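Local coordinates for conserved Archaeal protein (Sulfolobus acidocaldarius, PDB 4OPC) that reduces the double bonds of the geranylgeranyl chains of archaeal membrane lipid precursors, using one bound FAD per subunit, at residues G61-K66 and N103-K108; E68-K73 and F95-P100; W118-A123 and N140-E145. All coordinates share one frame; numbering follows the deposited sequence. Where two conformers were deposited one is given.

Overall arrangement
Contacts 1 and 2 adjoin and contact 3 stands apart. The centres of contacts 1 and 2 are about 11 Å apart, and both use helix 99-112. They are tied by a salt bridge from Arg-105 NH1 to Glu-69 OE1 (3.1 Å) and by packing of Pro-65 against Phe-95 and Leu-97. Contact 2 lies near the flavin cofactor: the Glu-96 side chain is about 5 Å from it, and about 7 Å from the bound lipid. In contact 1, the Met-62 side chain is about 10 Å from the cofactor. Contact 3 has its centre about 29 Å from that of contact 2. It meets the adenine end of the same cofactor through Ala-123.

Contact 1. Residues G61-K66 and N103-K108; sequences GMPYPK and NQRVLK
Arg-105 reaches from helix 99-112 into the loop 61-66 and ends at the carbonyl of Tyr-64. Its NH1 donates to Tyr-64 O at 2.7 Å, with an almost straight N-H...O angle of 170°. The oxygen lies in the guanidinium plane. The donor, however, sits well above the carbonyl plane, so the bond does not follow a lone pair. CG stands opposite the backbone N (chi1 175°), and the chain stays extended to NE, which carries the flat group across to the loop.

Both faces of this group are covered. Pro-63 CB lies over one face toward the rim, 3.4 Å from Arg-105 NH2. On the opposite face Lys-66 CE sits over the centre, 3.7 Å from Arg-105 CZ. The two long side chains cross at about a right angle. A bend at chi4 of Lys-66 leaves NZ 4.0 Å from Arg-105 NE, so two like charges lie close. Carboxylates outside the two segments probably offset this: Glu-109 pairs with Arg-105 NE, and Glu-69 pairs with NH1.

Beside the arginine, Val-106 faces the start of the loop. Met-62 bends at chi2 and chi3, and its CE meets Val-106 CG1 at 4.0 Å. A leucine in place of Arg-105 would probably leave Tyr-64 O without this donor and Glu-69 and Glu-109 without their cationic mate.

Tyr-102 on the same helix adds a hydrogen bond to Pro-63 O. Met-62 also touches Ser-20 of helix 16-25, and Pro-63 touches Tyr-23 there. The contact thus fastens the loop between helix 54-60 and strand 70-80 onto helix 99-112, beside helix 16-25, which starts with FAD-binding Phe-16 and Ala-17 at what is probably the Rossmann-type glycine turn.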
loop_
_atom_site.group_PDB
_atom_site.type_symbol
_atom_site.label_atom_id
_atom_site.label_comp_id
_atom_site.label_asym_id
_atom_site.label_seq_id
_atom_site.Cartn_x
_atom_site.Cartn_y
_atom_site.Cartn_z
ATOM N N GLY A 61 7.956 13.163 9.457
ATOM C CA GLY A 61 8.423 14.499 9.153
ATOM C C GLY A 61 8.217 14.835 7.690
ATOM O O GLY A 61 9.002 15.566 7.094
ATOM N N MET A 62 7.161 14.284 7.105
ATOM C CA MET A 62 6.786 14.657 5.751
ATOM C C MET A 62 5.956 15.928 5.808
ATOM O O MET A 62 5.185 16.129 6.757
ATOM C CB MET A 62 6.007 13.536 5.065
ATOM C CG MET A 62 6.875 12.359 4.639
ATOM S SD MET A 62 7.942 12.704 3.227
ATOM C CE MET A 62 6.727 12.851 1.911
ATOM N N PRO A 63 6.126 16.796 4.797
ATOM C CA PRO A 63 5.405 18.063 4.713
ATOM C C PRO A 63 3.915 17.880 4.936
ATOM O O PRO A 63 3.285 16.987 4.375
ATOM C CB PRO A 63 5.680 18.514 3.276
ATOM C CG PRO A 63 7.008 17.959 2.970
ATOM C CD PRO A 63 7.049 16.622 3.664
ATOM N N TYR A 64 3.356 18.749 5.758
ATOM C CA TYR A 64 1.939 18.732 6.047
ATOM C C TYR A 64 1.156 19.262 4.846
ATOM O O TYR A 64 1.501 20.306 4.299
ATOM C CB TYR A 64 1.699 19.631 7.253
ATOM C CG TYR A 64 0.622 19.173 8.193
ATOM C CD1 TYR A 64 0.691 17.936 8.819
ATOM C CD2 TYR A 64 -0.450 19.998 8.485
ATOM C CE1 TYR A 64 -0.292 17.531 9.695
ATOM C CE2 TYR A 64 -1.427 19.605 9.349
ATOM C CZ TYR A 64 -1.349 18.377 9.955
ATOM O OH TYR A 64 -2.348 18.006 10.817
ATOM N N PRO A 65 0.103 18.543 4.432
ATOM C CA PRO A 65 -0.777 18.975 3.339
ATOM C C PRO A 65 -1.436 20.312 3.678
ATOM O O PRO A 65 -1.863 20.497 4.819
ATOM C CB PRO A 65 -1.843 17.881 3.300
ATOM C CG PRO A 65 -1.204 16.699 3.952
ATOM C CD PRO A 65 -0.316 17.250 5.002
ATOM N N LYS A 66 -1.517 21.224 2.712
ATOM C CA LYS A 66 -2.099 22.544 2.961
ATOM C C LYS A 66 -2.753 23.132 1.715
ATOM O O LYS A 66 -2.430 22.749 0.598
ATOM C CB LYS A 66 -1.021 23.497 3.476
ATOM C CG LYS A 66 0.160 23.626 2.538
ATOM C CD LYS A 66 1.125 24.715 2.977
ATOM C CE LYS A 66 2.321 24.792 2.038
ATOM N NZ LYS A 66 1.907 24.852 0.604
ATOM N N ASN A 103 1.694 15.516 -3.933
ATOM C CA ASN A 103 2.828 14.769 -4.471
ATOM C C ASN A 103 3.768 15.697 -5.253
ATOM O O ASN A 103 4.997 15.639 -5.084
ATOM C CB ASN A 103 2.263 13.656 -5.368
ATOM C CG ASN A 103 3.228 12.516 -5.627
ATOM O OD1 ASN A 103 2.785 11.385 -5.828
ATOM N ND2 ASN A 103 4.528 12.792 -5.666
ATOM N N GLN A 104 3.201 16.555 -6.093
ATOM C CA GLN A 104 4.019 17.475 -6.876
ATOM C C GLN A 104 4.727 18.491 -5.994
ATOM O O GLN A 104 5.862 18.892 -6.288
ATOM C CB GLN A 104 3.184 18.148 -7.970
ATOM C CG GLN A 104 2.819 17.170 -9.099
ATOM C CD GLN A 104 1.657 17.627 -9.950
ATOM O OE1 GLN A 104 1.497 18.819 -10.228
ATOM N NE2 GLN A 104 0.834 16.674 -10.379
ATOM N N ARG A 105 4.076 18.926 -4.920
ATOM C CA ARG A 105 4.713 19.877 -4.014
ATOM C C ARG A 105 5.895 19.235 -3.290
ATOM O O ARG A 105 6.950 19.859 -3.144
ATOM C CB ARG A 105 3.710 20.454 -3.008
ATOM C CG ARG A 105 4.336 21.377 -1.957
ATOM C CD ARG A 105 3.516 21.285 -0.670
ATOM N NE ARG A 105 4.283 21.604 0.521
ATOM C CZ ARG A 105 3.844 21.392 1.753
ATOM N NH1 ARG A 105 2.640 20.855 1.944
ATOM N NH2 ARG A 105 4.604 21.711 2.791
ATOM N N VAL A 106 5.729 17.997 -2.841
ATOM C CA VAL A 106 6.835 17.256 -2.239
ATOM C C VAL A 106 8.007 17.184 -3.211
ATOM O O VAL A 106 9.141 17.468 -2.843
ATOM C CB VAL A 106 6.409 15.842 -1.808
ATOM C CG1 VAL A 106 7.605 15.027 -1.337
ATOM C CG2 VAL A 106 5.356 15.928 -0.705
ATOM N N LEU A 107 7.722 16.852 -4.467
ATOM C CA LEU A 107 8.777 16.773 -5.475
ATOM C C LEU A 107 9.436 18.120 -5.735
ATOM O O LEU A 107 10.656 18.196 -5.840
ATOM C CB LEU A 107 8.231 16.203 -6.774
ATOM C CG LEU A 107 7.898 14.719 -6.729
ATOM C CD1 LEU A 107 7.130 14.358 -7.988
ATOM C CD2 LEU A 107 9.170 13.911 -6.618
ATOM N N LYS A 108 8.643 19.183 -5.837
ATOM C CA LYS A 108 9.206 20.507 -6.087
ATOM C C LYS A 108 10.084 20.954 -4.922
ATOM O O LYS A 108 11.121 21.586 -5.126
ATOM C CB LYS A 108 8.101 21.517 -6.382
ATOM C CG LYS A 108 7.464 21.302 -7.756
ATOM C CD LYS A 108 6.324 22.270 -8.030
ATOM C CE LYS A 108 5.565 21.867 -9.288
ATOM N NZ LYS A 108 4.278 22.610 -9.434
#

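Contact 2. Residues E68-K73 and F95-P100; sequences EELENK and FELNAP
Glu-96 O is gripped by two backbone amides, those of Glu-71 and Asn-72. This is a classic beta bulge in the antiparallel hairpin of strands 70-80 and 87-97. Glu-71 N donates to Glu-96 O at 2.9 Å, close to the line of the C=O bond. Asn-72 N donates to the same Glu-96 O at 3.2 Å, in the carbonyl plane on a lone pair. Glu-96 N returns a bond to Asn-72 O, which makes Asn-72 and Glu-96 a hydrogen-bonded pair. Leu-70 with Leu-97 and Lys-73 with Phe-95 are non-hydrogen-bonded pairs on the other face.

On that face Leu-70 crosses Phe-95 at about a right angle. A chi1 of -179° swings Leu-70 CG away from its amide N and brings CD1 to 3.6 Å from Phe-95 CD1. Lys-73 NZ approaches CE1 of the same ring. Glu-71 OE1 and Glu-96 OE2 both pair with Lys-222, which probably offsets the charge of two nearby carboxylates, and Glu-96 also touches the FAD-binding residue Asp-50.

The hairpin ends where helix 99-112 begins. Asn-98 is the N-cap, and its OD1 accepts from Leu-101 N. Asn-98 N donates to Glu-69 O at 2.8 Å, above the carbonyl plane. Asn-98 ND2 donates to a water at 3.0 Å, and that water donates to Glu-68 O at 2.6 Å.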
loop_
_atom_site.group_PDB
_atom_site.type_symbol
_atom_site.label_atom_id
_atom_site.label_comp_id
_atom_site.label_asym_id
_atom_site.label_seq_id
_atom_site.Cartn_x
_atom_site.Cartn_y
_atom_site.Cartn_z
ATOM N N GLU A 68 -5.039 23.963 -1.386
ATOM C CA GLU A 68 -5.810 23.115 -2.291
ATOM C C GLU A 68 -5.422 21.625 -2.130
ATOM O O GLU A 68 -6.133 20.741 -2.616
ATOM C CB GLU A 68 -5.680 23.577 -3.760
ATOM C CG GLU A 68 -6.378 24.908 -4.134
ATOM C CD GLU A 68 -6.232 25.265 -5.629
ATOM O OE1 GLU A 68 -6.044 24.339 -6.446
ATOM O OE2 GLU A 68 -6.294 26.469 -5.991
ATOM N N GLU A 69 -4.313 21.352 -1.438
ATOM C CA GLU A 69 -3.847 19.974 -1.215
ATOM C C GLU A 69 -4.684 19.204 -0.206
ATOM O O GLU A 69 -4.785 17.982 -0.283
ATOM C CB GLU A 69 -2.403 19.958 -0.710
ATOM C CG GLU A 69 -1.390 20.537 -1.656
ATOM C CD GLU A 69 -0.098 20.887 -0.963
ATOM O OE1 GLU A 69 0.075 20.521 0.224
ATOM O OE2 GLU A 69 0.737 21.542 -1.614
ATOM N N LEU A 70 -5.232 19.909 0.773
ATOM C CA LEU A 70 -6.064 19.286 1.787
ATOM C C LEU A 70 -7.519 19.575 1.477
ATOM O O LEU A 70 -8.018 20.678 1.723
ATOM C CB LEU A 70 -5.702 19.786 3.182
ATOM C CG LEU A 70 -6.496 19.193 4.345
ATOM C CD1 LEU A 70 -6.665 17.693 4.173
ATOM C CD2 LEU A 70 -5.803 19.505 5.661
ATOM N N GLU A 71 -8.199 18.579 0.923
ATOM C CA GLU A 71 -9.565 18.766 0.471
ATOM C C GLU A 71 -10.556 18.653 1.618
ATOM O O GLU A 71 -11.538 19.387 1.661
ATOM C CB GLU A 71 -9.907 17.772 -0.640
ATOM C CG GLU A 71 -9.029 17.911 -1.874
ATOM C CD GLU A 71 -9.630 17.241 -3.087
ATOM O OE1 GLU A 71 -9.011 16.294 -3.613
ATOM O OE2 GLU A 71 -10.726 17.658 -3.514
ATOM N N ASN A 72 -10.289 17.752 2.557
ATOM C CA ASN A 72 -11.235 17.524 3.644
ATOM C C ASN A 72 -10.559 16.870 4.842
ATOM O O ASN A 72 -9.778 15.923 4.686
ATOM C CB ASN A 72 -12.404 16.664 3.133
ATOM C CG ASN A 72 -13.542 16.543 4.134
ATOM O OD1 ASN A 72 -13.929 17.513 4.785
ATOM N ND2 ASN A 72 -14.097 15.341 4.245
ATOM N N LYS A 73 -10.845 17.371 6.035
ATOM C CA LYS A 73 -10.307 16.780 7.255
ATOM C C LYS A 73 -11.135 15.572 7.681
ATOM O O LYS A 73 -12.361 15.636 7.716
ATOM C CB LYS A 73 -10.260 17.823 8.379
ATOM C CG LYS A 73 -9.747 17.292 9.708
ATOM C CD LYS A 73 -8.316 16.786 9.584
ATOM C CE LYS A 73 -7.888 16.029 10.829
ATOM N NZ LYS A 73 -6.556 15.395 10.650
ATOM N N PHE A 95 -6.449 12.819 6.424
ATOM C CA PHE A 95 -6.644 13.823 5.400
ATOM C C PHE A 95 -7.225 13.178 4.165
ATOM O O PHE A 95 -6.822 12.073 3.790
ATOM C CB PHE A 95 -5.308 14.454 5.004
ATOM C CG PHE A 95 -4.544 15.061 6.146
ATOM C CD1 PHE A 95 -5.098 16.060 6.915
ATOM C CD2 PHE A 95 -3.249 14.649 6.416
ATOM C CE1 PHE A 95 -4.381 16.629 7.953
ATOM C CE2 PHE A 95 -2.531 15.208 7.449
ATOM C CZ PHE A 95 -3.097 16.200 8.219
ATOM N N GLU A 96 -8.182 13.856 3.543
ATOM C CA GLU A 96 -8.554 13.548 2.175
ATOM C C GLU A 96 -7.790 14.540 1.305
ATOM O O GLU A 96 -8.059 15.748 1.337
ATOM C CB GLU A 96 -10.070 13.676 1.976
ATOM C CG GLU A 96 -10.770 12.338 1.835
ATOM C CD GLU A 96 -10.305 11.572 0.625
ATOM O OE1 GLU A 96 -10.297 10.329 0.695
ATOM O OE2 GLU A 96 -9.958 12.201 -0.395
ATOM N N LEU A 97 -6.819 14.022 0.557
ATOM C CA LEU A 97 -5.860 14.860 -0.162
ATOM C C LEU A 97 -6.206 15.049 -1.621
ATOM O O LEU A 97 -6.868 14.211 -2.233
ATOM C CB LEU A 97 -4.475 14.206 -0.116
ATOM C CG LEU A 97 -3.883 13.909 1.254
ATOM C CD1 LEU A 97 -2.566 13.167 1.128
ATOM C CD2 LEU A 97 -3.681 15.205 1.989
ATOM N N ASN A 98 -5.725 16.155 -2.181
ATOM C CA ASN A 98 -5.516 16.252 -3.617
ATOM C C ASN A 98 -4.144 15.628 -3.857
ATOM O O ASN A 98 -3.117 16.283 -3.662
ATOM C CB ASN A 98 -5.544 17.717 -4.064
ATOM C CG ASN A 98 -5.389 17.884 -5.568
ATOM O OD1 ASN A 98 -4.788 17.054 -6.250
ATOM N ND2 ASN A 98 -5.917 18.986 -6.090
ATOM N N ALA A 99 -4.131 14.352 -4.238
ATOM C CA ALA A 99 -2.894 13.590 -4.302
ATOM C C ALA A 99 -1.860 14.138 -5.284
ATOM O O ALA A 99 -0.711 14.314 -4.890
ATOM C CB ALA A 99 -3.184 12.104 -4.566
ATOM N N PRO A 100 -2.252 14.408 -6.548
ATOM C CA PRO A 100 -1.257 14.991 -7.456
ATOM C C PRO A 100 -0.697 16.316 -6.934
ATOM O O PRO A 100 0.509 16.542 -7.035
ATOM C CB PRO A 100 -2.044 15.232 -8.745
ATOM C CG PRO A 100 -3.228 14.333 -8.676
ATOM C CD PRO A 100 -3.523 14.090 -7.231
HETATM O O HOH W 1 -7.883 20.576 -4.481
#

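Contact 3. Residues W118-A123 and N140-E145; sequences WDLTTA and NRRTNE. With FDA (dihydroflavine-adenine dinucleotide), chain B.
Arg-142 runs past Leu-120 and crosses Asp-119 obliquely, ending in a salt bridge. Its CB lies close to Asn-140 OD1 of its own segment. Arg-142 CG is 3.8 Å from Leu-120 CB and also near Asp-119 OD1. A bend at chi2 (-53°) lays CD against CB and CD2 of Leu-120. NE makes two weak bonds, one to each carboxylate oxygen of Asp-119. Arg-142 NH2 makes the firmer one, to Asp-119 OD2 at 3.0 Å, on its syn side. The carboxylate and guanidinium planes are 43° apart. Asp-119 OD2 also accepts from Trp-40 N.

The backbones join at Arg-141 N, which donates to Leu-120 O at 2.8 Å. A water bridges Leu-120 O, weakly, to Thr-122 OG1 and Arg-141 NH1; Thr-122 OG1 is also hydrogen-bonded to Ser-37 OG. Asn-140 OD1 accepts from Arg-142 N at 2.9 Å, an Asx turn, and from Thr-143 N, which extends it to an Asx motif. Asn-140 ND2 comes within 4.0 Å of Trp-118 CE3, the ring and amide planes 35° apart.

Ala-123 N donates to N1A of the cofactor adenine at 3.0 Å, and Ala-123 O accepts from N6A.

Thr-121 and Asn-140 are an antiparallel non-hydrogen-bonded pair of strands 121-129 and 132-140. The turn at 141-144 leads on to strand 145-150. Trp-118 ends strand 116-118, which runs parallel to strand 32-35 at the edge of the neighbouring sheet.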
loop_
_atom_site.group_PDB
_atom_site.type_symbol
_atom_site.label_atom_id
_atom_site.label_comp_id
_atom_site.label_asym_id
_atom_site.label_seq_id
_atom_site.Cartn_x
_atom_site.Cartn_y
_atom_site.Cartn_z
ATOM N N TRP A 118 13.661 14.528 -13.671
ATOM C CA TRP A 118 13.316 14.500 -15.088
ATOM C C TRP A 118 11.958 13.832 -15.267
ATOM O O TRP A 118 11.809 12.637 -14.998
ATOM C CB TRP A 118 14.359 13.732 -15.904
ATOM C CG TRP A 118 15.785 14.244 -15.825
ATOM C CD1 TRP A 118 16.223 15.421 -15.281
ATOM C CD2 TRP A 118 16.947 13.563 -16.302
ATOM N NE1 TRP A 118 17.592 15.502 -15.385
ATOM C CE2 TRP A 118 18.060 14.373 -16.005
ATOM C CE3 TRP A 118 17.152 12.337 -16.939
ATOM C CZ2 TRP A 118 19.362 14.001 -16.337
ATOM C CZ3 TRP A 118 18.449 11.965 -17.263
ATOM C CH2 TRP A 118 19.533 12.798 -16.964
ATOM N N ASP A 119 10.974 14.605 -15.698
ATOM C CA ASP A 119 9.665 14.057 -16.028
ATOM C C ASP A 119 9.658 13.534 -17.462
ATOM O O ASP A 119 10.623 13.730 -18.228
ATOM C CB ASP A 119 8.539 15.085 -15.787
ATOM C CG ASP A 119 8.504 16.200 -16.834
ATOM O OD1 ASP A 119 9.558 16.527 -17.422
ATOM O OD2 ASP A 119 7.425 16.780 -17.056
ATOM N N LEU A 120 8.558 12.880 -17.829
ATOM C CA LEU A 120 8.429 12.223 -19.134
ATOM C C LEU A 120 9.647 11.347 -19.452
ATOM O O LEU A 120 10.055 11.230 -20.615
ATOM C CB LEU A 120 8.159 13.235 -20.256
ATOM C CG LEU A 120 7.109 12.779 -21.278
ATOM C CD1 LEU A 120 5.702 12.681 -20.657
ATOM C CD2 LEU A 120 7.107 13.677 -22.507
ATOM N N THR A 121 10.219 10.745 -18.414
ATOM C CA THR A 121 11.441 9.971 -18.554
ATOM C C THR A 121 11.254 8.587 -17.970
ATOM O O THR A 121 10.878 8.443 -16.811
ATOM C CB THR A 121 12.625 10.683 -17.876
ATOM O OG1 THR A 121 12.847 11.936 -18.533
ATOM C CG2 THR A 121 13.905 9.853 -17.992
ATOM N N THR A 122 11.504 7.574 -18.786
ATOM C CA THR A 122 11.278 6.193 -18.375
ATOM C C THR A 122 12.600 5.450 -18.231
ATOM O O THR A 122 13.469 5.513 -19.110
ATOM C CB THR A 122 10.402 5.470 -19.409
ATOM O OG1 THR A 122 9.157 6.166 -19.560
ATOM C CG2 THR A 122 10.123 4.037 -18.977
ATOM N N ALA A 123 12.764 4.767 -17.104
ATOM C CA ALA A 123 13.878 3.840 -16.958
ATOM C C ALA A 123 13.524 2.583 -17.743
ATOM O O ALA A 123 12.594 1.853 -17.388
ATOM C CB ALA A 123 14.153 3.537 -15.493
ATOM N N ASN A 140 14.490 9.861 -22.091
ATOM C CA ASN A 140 13.898 11.139 -21.740
ATOM C C ASN A 140 13.119 11.644 -22.944
ATOM O O ASN A 140 13.706 12.028 -23.947
ATOM C CB ASN A 140 15.020 12.114 -21.364
ATOM C CG ASN A 140 14.513 13.470 -20.900
ATOM O OD1 ASN A 140 13.456 13.940 -21.310
ATOM N ND2 ASN A 140 15.289 14.113 -20.035
ATOM N N ARG A 141 11.792 11.647 -22.835
ATOM C CA ARG A 141 10.929 12.055 -23.941
ATOM C C ARG A 141 10.691 13.564 -24.033
ATOM O O ARG A 141 10.044 14.037 -24.963
ATOM C CB ARG A 141 9.593 11.305 -23.897
ATOM C CG ARG A 141 9.681 9.891 -24.429
ATOM C CD ARG A 141 8.320 9.232 -24.470
ATOM N NE ARG A 141 8.362 7.966 -25.196
ATOM C CZ ARG A 141 8.749 6.812 -24.664
ATOM N NH1 ARG A 141 9.140 6.755 -23.395
ATOM N NH2 ARG A 141 8.750 5.709 -25.403
ATOM N N ARG A 142 11.200 14.305 -23.057
ATOM C CA ARG A 142 11.243 15.773 -23.162
ATOM C C ARG A 142 12.353 16.199 -24.108
ATOM O O ARG A 142 12.131 16.999 -24.999
ATOM C CB ARG A 142 11.489 16.441 -21.809
ATOM C CG ARG A 142 10.353 16.350 -20.806
ATOM C CD ARG A 142 9.036 16.832 -21.382
ATOM N NE ARG A 142 8.069 17.090 -20.316
ATOM C CZ ARG A 142 6.839 17.548 -20.523
ATOM N NH1 ARG A 142 6.404 17.762 -21.753
ATOM N NH2 ARG A 142 6.038 17.786 -19.498
ATOM N N THR A 143 13.548 15.659 -23.889
ATOM C CA THR A 143 14.706 16.029 -24.690
ATOM C C THR A 143 14.934 15.059 -25.842
ATOM O O THR A 143 15.821 15.282 -26.673
ATOM C CB THR A 143 15.977 16.061 -23.831
ATOM O OG1 THR A 143 16.233 14.748 -23.323
ATOM C CG2 THR A 143 15.813 17.016 -22.659
ATOM N N ASN A 144 14.138 13.995 -25.895
ATOM C CA ASN A 144 14.284 12.960 -26.913
ATOM C C ASN A 144 15.694 12.357 -26.935
ATOM O O ASN A 144 16.332 12.265 -27.987
ATOM C CB ASN A 144 13.911 13.506 -28.291
ATOM C CG ASN A 144 13.758 12.413 -29.327
ATOM O OD1 ASN A 144 13.390 11.283 -29.002
ATOM N ND2 ASN A 144 14.059 12.739 -30.578
ATOM N N GLU A 145 16.172 11.958 -25.763
ATOM C CA GLU A 145 17.517 11.414 -25.593
ATOM C C GLU A 145 17.462 10.114 -24.816
ATOM O O GLU A 145 16.722 10.000 -23.836
ATOM C CB GLU A 145 18.378 12.342 -24.739
ATOM C CG GLU A 145 18.777 13.675 -25.284
ATOM C CD GLU A 145 19.605 14.426 -24.255
ATOM O OE1 GLU A 145 20.829 14.563 -24.456
ATOM O OE2 GLU A 145 19.034 14.845 -23.223
HETATM P PA FDA B . 2.530 4.923 -7.770
HETATM O O1A FDA B . 1.914 3.964 -8.712
HETATM O O2A FDA B . 1.635 6.008 -7.183
HETATM O O5B FDA B . 3.743 5.644 -8.488
HETATM C C5B FDA B . 4.632 4.904 -9.348
HETATM C C4B FDA B . 5.260 5.889 -10.297
HETATM O O4B FDA B . 6.301 5.232 -11.049
HETATM C C3B FDA B . 4.302 6.504 -11.323
HETATM O O3B FDA B . 4.263 7.925 -11.200
HETATM C C2B FDA B . 4.830 5.991 -12.677
HETATM O O2B FDA B . 4.667 6.937 -13.721
HETATM C C1B FDA B . 6.299 5.749 -12.365
HETATM N N9A FDA B . 6.999 4.766 -13.184
HETATM C C8A FDA B . 6.687 3.437 -13.334
HETATM N N7A FDA B . 7.545 2.768 -14.070
HETATM C C5A FDA B . 8.491 3.722 -14.418
HETATM C C6A FDA B . 9.692 3.640 -15.149
HETATM N N6A FDA B . 10.187 2.503 -15.640
HETATM N N1A FDA B . 10.428 4.763 -15.265
HETATM C C2A FDA B . 9.958 5.899 -14.740
HETATM N N3A FDA B . 8.865 6.090 -13.998
HETATM C C4A FDA B . 8.186 4.946 -13.850
HETATM N N1 FDA B . -3.931 4.117 -0.395
HETATM C C2 FDA B . -4.183 4.975 0.645
HETATM O O2 FDA B . -3.322 5.240 1.478
HETATM N N3 FDA B . -5.427 5.549 0.694
HETATM C C4 FDA B . -6.504 5.277 -0.124
HETATM O O4 FDA B . -7.518 5.967 -0.046
HETATM C C4X FDA B . -6.210 4.340 -1.138
HETATM N N5 FDA B . -7.185 4.014 -2.035
HETATM C C5X FDA B . -6.858 3.379 -3.215
HETATM C C6 FDA B . -7.780 3.292 -4.248
HETATM C C7 FDA B . -7.448 2.739 -5.476
HETATM C C7M FDA B . -8.446 2.789 -6.603
HETATM C C8 FDA B . -6.162 2.211 -5.668
HETATM C C8M FDA B . -5.748 1.667 -7.016
HETATM C C9 FDA B . -5.236 2.278 -4.625
HETATM C C9A FDA B . -5.561 2.873 -3.411
HETATM N N10 FDA B . -4.636 2.996 -2.349
HETATM C C10 FDA B . -4.930 3.823 -1.287
HETATM C "C1'" FDA B . -3.235 2.527 -2.486
HETATM C "C2'" FDA B . -2.304 3.695 -2.863
HETATM O "O2'" FDA B . -2.882 4.483 -3.906
HETATM C "C3'" FDA B . -0.951 3.165 -3.346
HETATM O "O3'" FDA B . -0.500 2.187 -2.419
HETATM C "C4'" FDA B . 0.164 4.215 -3.452
HETATM O "O4'" FDA B . -0.274 5.378 -4.154
HETATM C "C5'" FDA B . 1.395 3.641 -4.114
HETATM O "O5'" FDA B . 2.384 4.675 -4.294
HETATM P P FDA B . 3.705 4.365 -5.124
HETATM O O1P FDA B . 4.507 5.601 -5.109
HETATM O O2P FDA B . 4.368 3.077 -4.658
HETATM O O3P FDA B . 3.192 4.032 -6.603
HETATM O O HOH W 2 9.300 8.484 -21.101
#